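Local coordinates for protein carboxyvinyl-carboxyphosphonate phosphorylmutase (Bacillus anthracis, PDB 4IQD) that belongs to the phosphoenolpyruvate phosphomutase family of TIM-barrel proteins and holds pyruvic acid at several sites in this crystal structure, at residues T98-V103 against A107-E112; Q148-I153 against N182-A187; N217-G222 against S246-A251. All blocks are in the same frame, centred on the assembly; numbering follows the deposited sequence.

Interaction 1: residues T98-V103 against A107-E112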
loop_
_atom_site.group_PDB
_atom_site.type_symbol
_atom_site.label_atom_id
_atom_site.label_comp_id
_atom_site.label_asym_id
_atom_site.label_seq_id
_atom_site.Cartn_x
_atom_site.Cartn_y
_atom_site.Cartn_z
ATOM N N THR A 98 -14.940 -9.638 13.189
ATOM C CA THR A 98 -15.717 -10.643 13.904
ATOM C C THR A 98 -15.491 -12.055 13.360
ATOM O O THR A 98 -16.203 -12.989 13.725
ATOM C CB THR A 98 -17.219 -10.320 13.863
ATOM O OG1 THR A 98 -17.718 -10.528 12.537
ATOM C CG2 THR A 98 -17.462 -8.875 14.268
ATOM N N GLY A 99 -14.500 -12.207 12.486
ATOM C CA GLY A 99 -14.170 -13.508 11.933
ATOM C C GLY A 99 -14.742 -13.725 10.548
ATOM O O GLY A 99 -14.654 -14.823 9.999
ATOM N N PHE A 100 -15.333 -12.670 9.993
ATOM C CA PHE A 100 -15.858 -12.676 8.631
ATOM C C PHE A 100 -16.921 -13.743 8.416
ATOM O O PHE A 100 -16.884 -14.482 7.436
ATOM C CB PHE A 100 -14.726 -12.831 7.613
ATOM C CG PHE A 100 -13.568 -11.914 7.862
ATOM C CD1 PHE A 100 -13.612 -10.594 7.448
ATOM C CD2 PHE A 100 -12.437 -12.369 8.518
ATOM C CE1 PHE A 100 -12.552 -9.743 7.681
ATOM C CE2 PHE A 100 -11.372 -11.525 8.755
ATOM C CZ PHE A 100 -11.430 -10.208 8.335
ATOM N N GLY A 101 -17.873 -13.809 9.337
ATOM C CA GLY A 101 -18.965 -14.754 9.224
ATOM C C GLY A 101 -19.201 -15.514 10.511
ATOM O O GLY A 101 -19.001 -14.986 11.603
ATOM N N GLY A 102 -19.625 -16.765 10.376
ATOM C CA GLY A 102 -19.971 -17.581 11.521
ATOM C C GLY A 102 -18.811 -18.373 12.082
ATOM O O GLY A 102 -17.651 -18.120 11.755
ATOM N N VAL A 103 -19.141 -19.338 12.935
ATOM C CA VAL A 103 -18.153 -20.189 13.582
ATOM C C VAL A 103 -17.259 -20.854 12.552
ATOM O O VAL A 103 -16.052 -20.958 12.744
ATOM C CB VAL A 103 -18.835 -21.252 14.478
ATOM C CG1 VAL A 103 -18.186 -22.618 14.320
ATOM C CG2 VAL A 103 -18.810 -20.811 15.933
ATOM N N ALA A 107 -13.400 -20.196 11.776
ATOM C CA ALA A 107 -12.496 -21.337 11.728
ATOM C C ALA A 107 -11.541 -21.263 10.539
ATOM O O ALA A 107 -10.363 -21.582 10.669
ATOM C CB ALA A 107 -13.288 -22.636 11.694
ATOM N N ARG A 108 -12.055 -20.850 9.384
ATOM C CA ARG A 108 -11.236 -20.749 8.176
ATOM C C ARG A 108 -10.308 -19.540 8.232
ATOM O O ARG A 108 -9.161 -19.601 7.789
ATOM C CB ARG A 108 -12.112 -20.692 6.920
ATOM C CG ARG A 108 -11.442 -20.021 5.729
ATOM C CD ARG A 108 -11.566 -20.843 4.458
ATOM N NE ARG A 108 -10.778 -20.274 3.368
ATOM C CZ ARG A 108 -11.292 -19.767 2.251
ATOM N NH1 ARG A 108 -10.489 -19.271 1.318
ATOM N NH2 ARG A 108 -12.604 -19.760 2.062
ATOM N N THR A 109 -10.817 -18.440 8.776
ATOM C CA THR A 109 -10.015 -17.244 8.970
ATOM C C THR A 109 -8.793 -17.574 9.819
ATOM O O THR A 109 -7.684 -17.135 9.522
ATOM C CB THR A 109 -10.839 -16.129 9.639
ATOM O OG1 THR A 109 -11.874 -15.707 8.744
ATOM C CG2 THR A 109 -9.959 -14.937 9.977
ATOM N N ALA A 110 -9.004 -18.380 10.857
ATOM C CA ALA A 110 -7.931 -18.791 11.753
ATOM C C ALA A 110 -6.851 -19.580 11.025
ATOM O O ALA A 110 -5.664 -19.385 11.271
ATOM C CB ALA A 110 -8.486 -19.602 12.916
ATOM N N VAL A 111 -7.260 -20.471 10.130
ATOM C CA VAL A 111 -6.303 -21.272 9.379
ATOM C C VAL A 111 -5.498 -20.397 8.434
ATOM O O VAL A 111 -4.281 -20.531 8.337
ATOM C CB VAL A 111 -6.996 -22.358 8.548
ATOM C CG1 VAL A 111 -5.963 -23.219 7.845
ATOM C CG2 VAL A 111 -7.882 -23.209 9.428
ATOM N N GLU A 112 -6.191 -19.501 7.739
ATOM C CA GLU A 112 -5.553 -18.612 6.776
ATOM C C GLU A 112 -4.511 -17.722 7.436
ATOM O O GLU A 112 -3.479 -17.420 6.844
ATOM C CB GLU A 112 -6.594 -17.748 6.068
ATOM C CG GLU A 112 -7.517 -18.511 5.138
ATOM C CD GLU A 112 -8.582 -17.620 4.532
ATOM O OE1 GLU A 112 -8.974 -16.637 5.193
ATOM O OE2 GLU A 112 -9.018 -17.898 3.396
#
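Thr109, on the second turn of helix 103-115, packs against Gly99 and Phe100 of the loop that leads into that helix, and this is the close part of the contact. Its CB points at the loop. Thr109 OG1 lies at the edge of the Phe100 ring, near the ring plane and 3.4 Å from Phe100 CD2. The methyl completes the touch: Thr109 CG2, anti to its own N, reaches the same ring edge in plane, 3.9 Å from both Phe100 CD2 and Phe100 CE2, and the two side chains cross at about a right angle. Thr109 OG1 also sits 3.2 Å from Gly99 O, but its stronger partner is Asn105 O within the helix. Gly99 takes a positive phi of 100°, a conformation readily open to glycine. Where the helix starts, Gly102 is the N-cap, and the first-turn bond from Ala107 N to Val103 O measures 2.9 Å. Ala107 CB lies 3.4 Å from the same Val103 O.

The solvent side is looser. There the Val103 side chain points away and is exposed, and Arg108 NH1 and Glu112 OE2 form a salt bridge of 2.9 Å along the helix surface.

The loop follows strand 92-95 of the barrel. Ser74 of helix 74-88 touches Phe100 and Thr109 and hydrogen-bonds through OG to Glu112 OE1; Thr75 packs on Arg108 and Glu112. From helix 143-156, Val156 packs on Ala107 and Val111.

Interaction 2: residues Q148-I153 against N182-A187; sequences QKIKAI and NAYVKA
Ile150 packs against Tyr184 and Ala187 where helices 143-156 and 174-187 run side by side on the outside of the TIM barrel, joined through strand 161-166 in an alpha-beta-alpha succession. Over these segments the axes approach to 9.0 Å and run nearly parallel, 24° apart. Both branches of Ile150 are used. The longer one sends its tip to the root of Tyr184, Ile150 CD1 lying 3.6 Å from Tyr184 CB and meeting the ring obliquely. The shorter branch, CG2, is anti to the backbone N and lies against Ala187, with Ile150 CG2 4.0 Å from Ala187 CB. Beside it the aliphatic part of Lys151 brushes the same residue, while its chain bends at chi3 and its end leads away.

In the next shell, Ile162 of strand 161-166 packs on Ile150, and Leu146 and Thr143 touch the Tyr184 side chain, which also meets Ala164 and Thr166. The phenol end is held elsewhere, since Tyr184 OH hydrogen-bonds to Arg180 and Asp125. Val147 flanks Ala187. No hydrogen bond joins the two segments, and the backbone oxygen of Ala187 meets carbon instead: Ala187 O is 3.7 Å from Ile150 CG2 and 4.0 Å from Lys151 CG.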
loop_
_atom_site.group_PDB
_atom_site.type_symbol
_atom_site.label_atom_id
_atom_site.label_comp_id
_atom_site.label_asym_id
_atom_site.label_seq_id
_atom_site.Cartn_x
_atom_site.Cartn_y
_atom_site.Cartn_z
ATOM N N GLN A 148 -18.242 -18.790 21.614
ATOM C CA GLN A 148 -18.170 -19.903 20.681
ATOM C C GLN A 148 -17.129 -19.658 19.593
ATOM O O GLN A 148 -16.387 -20.564 19.219
ATOM C CB GLN A 148 -19.536 -20.151 20.060
ATOM C CG GLN A 148 -20.565 -20.620 21.059
ATOM C CD GLN A 148 -21.942 -20.714 20.456
ATOM O OE1 GLN A 148 -22.294 -19.942 19.566
ATOM N NE2 GLN A 148 -22.731 -21.668 20.932
ATOM N N LYS A 149 -17.071 -18.428 19.095
ATOM C CA LYS A 149 -16.093 -18.065 18.079
ATOM C C LYS A 149 -14.663 -18.227 18.588
ATOM O O LYS A 149 -13.789 -18.697 17.863
ATOM C CB LYS A 149 -16.317 -16.635 17.595
ATOM C CG LYS A 149 -17.515 -16.479 16.682
ATOM C CD LYS A 149 -17.531 -15.114 16.020
ATOM C CE LYS A 149 -18.525 -15.077 14.872
ATOM N NZ LYS A 149 -18.471 -13.796 14.117
ATOM N N ILE A 150 -14.430 -17.833 19.836
ATOM C CA ILE A 150 -13.116 -17.969 20.444
ATOM C C ILE A 150 -12.757 -19.443 20.584
ATOM O O ILE A 150 -11.635 -19.852 20.289
ATOM C CB ILE A 150 -13.065 -17.269 21.814
ATOM C CG1 ILE A 150 -13.247 -15.759 21.634
ATOM C CG2 ILE A 150 -11.760 -17.562 22.523
ATOM C CD1 ILE A 150 -13.334 -14.985 22.927
ATOM N N LYS A 151 -13.731 -20.238 21.014
ATOM C CA LYS A 151 -13.560 -21.682 21.137
ATOM C C LYS A 151 -13.251 -22.311 19.790
ATOM O O LYS A 151 -12.479 -23.266 19.707
ATOM C CB LYS A 151 -14.818 -22.322 21.727
ATOM C CG LYS A 151 -15.064 -21.985 23.187
ATOM C CD LYS A 151 -16.509 -22.241 23.591
ATOM C CE LYS A 151 -16.876 -23.712 23.520
ATOM N NZ LYS A 151 -18.261 -23.941 24.035
ATOM N N ALA A 152 -13.863 -21.774 18.739
ATOM C CA ALA A 152 -13.593 -22.227 17.379
ATOM C C ALA A 152 -12.129 -22.002 17.014
ATOM O O ALA A 152 -11.486 -22.862 16.410
ATOM C CB ALA A 152 -14.499 -21.517 16.397
ATOM N N ILE A 153 -11.602 -20.842 17.387
ATOM C CA ILE A 153 -10.203 -20.536 17.132
ATOM C C ILE A 153 -9.275 -21.456 17.919
ATOM O O ILE A 153 -8.389 -22.078 17.337
ATOM C CB ILE A 153 -9.880 -19.072 17.451
ATOM C CG1 ILE A 153 -10.731 -18.147 16.583
ATOM C CG2 ILE A 153 -8.412 -18.793 17.220
ATOM C CD1 ILE A 153 -10.485 -16.682 16.828
ATOM N N ASN A 182 -14.074 -11.347 31.092
ATOM C CA ASN A 182 -13.676 -12.547 31.818
ATOM C C ASN A 182 -14.225 -13.825 31.194
ATOM O O ASN A 182 -13.653 -14.902 31.357
ATOM C CB ASN A 182 -14.090 -12.456 33.288
ATOM C CG ASN A 182 -13.220 -11.502 34.083
ATOM O OD1 ASN A 182 -12.021 -11.379 33.834
ATOM N ND2 ASN A 182 -13.824 -10.819 35.050
ATOM N N ALA A 183 -15.340 -13.700 30.483
ATOM C CA ALA A 183 -15.924 -14.836 29.787
ATOM C C ALA A 183 -15.073 -15.194 28.583
ATOM O O ALA A 183 -14.770 -16.362 28.346
ATOM C CB ALA A 183 -17.338 -14.521 29.351
ATOM N N TYR A 184 -14.687 -14.172 27.828
ATOM C CA TYR A 184 -13.876 -14.358 26.637
ATOM C C TYR A 184 -12.527 -14.961 27.012
ATOM O O TYR A 184 -11.967 -15.764 26.268
ATOM C CB TYR A 184 -13.664 -13.023 25.924
ATOM C CG TYR A 184 -14.932 -12.316 25.489
ATOM C CD1 TYR A 184 -16.120 -13.009 25.294
ATOM C CD2 TYR A 184 -14.932 -10.946 25.263
ATOM C CE1 TYR A 184 -17.274 -12.351 24.891
ATOM C CE2 TYR A 184 -16.076 -10.282 24.863
ATOM C CZ TYR A 184 -17.243 -10.985 24.678
ATOM O OH TYR A 184 -18.377 -10.315 24.279
ATOM N N VAL A 185 -12.021 -14.573 28.177
ATOM C CA VAL A 185 -10.745 -15.078 28.672
ATOM C C VAL A 185 -10.816 -16.567 28.981
ATOM O O VAL A 185 -9.965 -17.340 28.547
ATOM C CB VAL A 185 -10.288 -14.324 29.936
ATOM C CG1 VAL A 185 -9.074 -15.005 30.551
ATOM C CG2 VAL A 185 -9.980 -12.877 29.604
ATOM N N LYS A 186 -11.838 -16.976 29.725
ATOM C CA LYS A 186 -11.984 -18.384 30.061
ATOM C C LYS A 186 -12.283 -19.206 28.812
ATOM O O LYS A 186 -12.040 -20.411 28.775
ATOM C CB LYS A 186 -13.071 -18.586 31.117
ATOM C CG LYS A 186 -14.401 -19.071 30.582
ATOM C CD LYS A 186 -15.235 -19.650 31.708
ATOM C CE LYS A 186 -14.459 -20.731 32.448
ATOM N NZ LYS A 186 -15.223 -21.297 33.594
ATOM N N ALA A 187 -12.803 -18.541 27.785
ATOM C CA ALA A 187 -13.124 -19.202 26.530
ATOM C C ALA A 187 -11.855 -19.480 25.734
ATOM O O ALA A 187 -11.830 -20.359 24.875
ATOM C CB ALA A 187 -14.096 -18.359 25.718
#

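Interaction 3: residues N217-G222 against S246-A251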
loop_
_atom_site.group_PDB
_atom_site.type_symbol
_atom_site.label_atom_id
_atom_site.label_comp_id
_atom_site.label_asym_id
_atom_site.label_seq_id
_atom_site.Cartn_x
_atom_site.Cartn_y
_atom_site.Cartn_z
ATOM N N ASN A 217 -5.640 1.177 22.880
ATOM C CA ASN A 217 -5.797 1.618 21.499
ATOM C C ASN A 217 -5.427 3.083 21.317
ATOM O O ASN A 217 -6.252 3.964 21.554
ATOM C CB ASN A 217 -7.246 1.414 21.057
ATOM C CG ASN A 217 -7.492 1.840 19.620
ATOM O OD1 ASN A 217 -6.573 1.886 18.800
ATOM N ND2 ASN A 217 -8.744 2.145 19.307
HETATM N N MSE A 218 -4.199 3.349 20.891
HETATM C CA MSE A 218 -3.808 4.730 20.647
HETATM C C MSE A 218 -4.033 5.255 19.243
HETATM O O MSE A 218 -3.092 5.617 18.543
HETATM C CB MSE A 218 -2.391 5.023 21.116
HETATM C CG MSE A 218 -2.362 5.523 22.535
HETATM SE SE MSE A 218 -2.889 7.395 22.796
HETATM C CE MSE A 218 -4.753 7.420 22.278
ATOM N N THR A 219 -5.298 5.316 18.852
ATOM C CA THR A 219 -5.662 5.878 17.567
ATOM C C THR A 219 -5.945 7.369 17.743
ATOM O O THR A 219 -6.465 7.796 18.772
ATOM C CB THR A 219 -6.865 5.137 16.956
ATOM O OG1 THR A 219 -7.131 5.641 15.643
ATOM C CG2 THR A 219 -8.097 5.286 17.830
ATOM N N GLU A 220 -5.575 8.163 16.745
ATOM C CA GLU A 220 -5.659 9.614 16.852
ATOM C C GLU A 220 -7.089 10.105 16.670
ATOM O O GLU A 220 -7.882 9.475 15.974
ATOM C CB GLU A 220 -4.738 10.280 15.826
ATOM C CG GLU A 220 -3.280 9.847 15.912
ATOM C CD GLU A 220 -3.027 8.493 15.279
ATOM O OE1 GLU A 220 -3.870 8.046 14.475
ATOM O OE2 GLU A 220 -1.990 7.870 15.589
ATOM N N PHE A 221 -7.404 11.233 17.303
ATOM C CA PHE A 221 -8.722 11.860 17.204
ATOM C C PHE A 221 -9.847 10.934 17.651
ATOM O O PHE A 221 -10.932 10.952 17.079
ATOM C CB PHE A 221 -8.992 12.345 15.778
ATOM C CG PHE A 221 -7.791 12.928 15.104
ATOM C CD1 PHE A 221 -7.255 14.125 15.538
ATOM C CD2 PHE A 221 -7.200 12.280 14.031
ATOM C CE1 PHE A 221 -6.148 14.669 14.921
ATOM C CE2 PHE A 221 -6.092 12.819 13.408
ATOM C CZ PHE A 221 -5.565 14.015 13.854
ATOM N N GLY A 222 -9.580 10.128 18.673
ATOM C CA GLY A 222 -10.561 9.184 19.170
ATOM C C GLY A 222 -10.954 9.448 20.608
ATOM O O GLY A 222 -10.668 10.516 21.145
ATOM N N SER A 246 0.173 5.175 10.355
ATOM C CA SER A 246 0.976 5.031 9.142
ATOM C C SER A 246 0.261 5.577 7.909
ATOM O O SER A 246 0.877 6.218 7.063
ATOM C CB SER A 246 1.362 3.566 8.918
ATOM O OG SER A 246 0.224 2.779 8.620
ATOM N N LEU A 247 -1.040 5.332 7.817
ATOM C CA LEU A 247 -1.819 5.782 6.670
ATOM C C LEU A 247 -2.190 7.257 6.784
ATOM O O LEU A 247 -2.283 7.960 5.777
ATOM C CB LEU A 247 -3.073 4.920 6.499
ATOM C CG LEU A 247 -4.029 5.324 5.374
ATOM C CD1 LEU A 247 -4.418 4.121 4.534
ATOM C CD2 LEU A 247 -5.266 5.998 5.948
ATOM N N ARG A 248 -2.397 7.723 8.012
ATOM C CA ARG A 248 -2.749 9.117 8.249
ATOM C C ARG A 248 -1.653 10.059 7.781
ATOM O O ARG A 248 -1.928 11.063 7.128
ATOM C CB ARG A 248 -3.030 9.366 9.727
ATOM C CG ARG A 248 -4.235 8.633 10.272
ATOM C CD ARG A 248 -4.894 9.463 11.351
ATOM N NE ARG A 248 -5.670 8.665 12.292
ATOM C CZ ARG A 248 -6.945 8.339 12.121
ATOM N NH1 ARG A 248 -7.588 8.730 11.029
ATOM N NH2 ARG A 248 -7.573 7.614 13.040
ATOM N N VAL A 249 -0.411 9.731 8.123
ATOM C CA VAL A 249 0.734 10.555 7.753
ATOM C C VAL A 249 1.065 10.429 6.267
ATOM O O VAL A 249 1.514 11.389 5.640
ATOM C CB VAL A 249 1.985 10.210 8.597
ATOM C CG1 VAL A 249 1.776 10.597 10.050
ATOM C CG2 VAL A 249 2.323 8.737 8.486
ATOM N N ALA A 250 0.836 9.245 5.709
ATOM C CA ALA A 250 1.121 8.995 4.305
ATOM C C ALA A 250 0.150 9.766 3.427
ATOM O O ALA A 250 0.543 10.371 2.431
ATOM C CB ALA A 250 1.041 7.508 4.006
ATOM N N ALA A 251 -1.122 9.742 3.808
ATOM C CA ALA A 251 -2.158 10.425 3.047
ATOM C C ALA A 251 -1.932 11.931 3.079
ATOM O O ALA A 251 -2.206 12.629 2.107
ATOM C CB ALA A 251 -3.527 10.074 3.584
#
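At the C-terminal end of barrel strand 215-217, the loop that carries Thr219 of the pyruvic acid pocket is tied to helix 245-264 by one arginine, Arg248. The NE of Arg248 donates to Glu220 OE1 at 2.9 Å in a salt bridge, with a fairly straight N-H...O angle of 162°. Glu220 OE1 lies in the guanidinium plane but accepts on the anti side of its carboxylate, and the two flat groups stand 83° apart. A bend at chi2 of Glu220 (78°) brings OE1 to Arg248 NE. From the same guanidinium edge Arg248 NH2 reaches Thr219 OG1 at 3.3 Å, a longer and more bent bond. Phe221 CD2 lies over one guanidinium face, 4.3 Å above the plane and offset toward its rim, while Phe221 CE2 sits 4.1 Å from Arg248 CD.

The other carboxylate oxygen, Glu220 OE2, bonds to Thr245 OG1 and to Gln267 of the second subunit, so both oxygens of this buried group have partners. Arg277 of the second subunit bonds to Glu220 O and packs on Thr219, and its NE also comes close to Arg248 NH2. Thr219 thus joins a contact with the ligand to one with Arg248, at the end of the barrel where TIM-barrel proteins carry their ligand sites, here bordered by the subunit interface.

Going from the N terminus, interaction 1 comes first and closes the shortest circuit, folding the loop after strand 92-95 onto the helix it leads into. Interaction 2 opens later, its closest ends 29 residues apart, joining helices 143-156 and 174-187 around strand 161-166. Interaction 3 follows, with 23 residues between its segments, closing the path from strand 215-217 through strand 239-242 to helix 245-264. The three run in series; none nests or crosses. Interactions 1 and 2 touch: Lys149 NZ probably hydrogen-bonds to Thr98 O and Gly101 O, tying the loop after strand 92-95 to helix 143-156. Interaction 3 lies on the opposite side of the chain's centre, its nearest atoms about 15 Å from either.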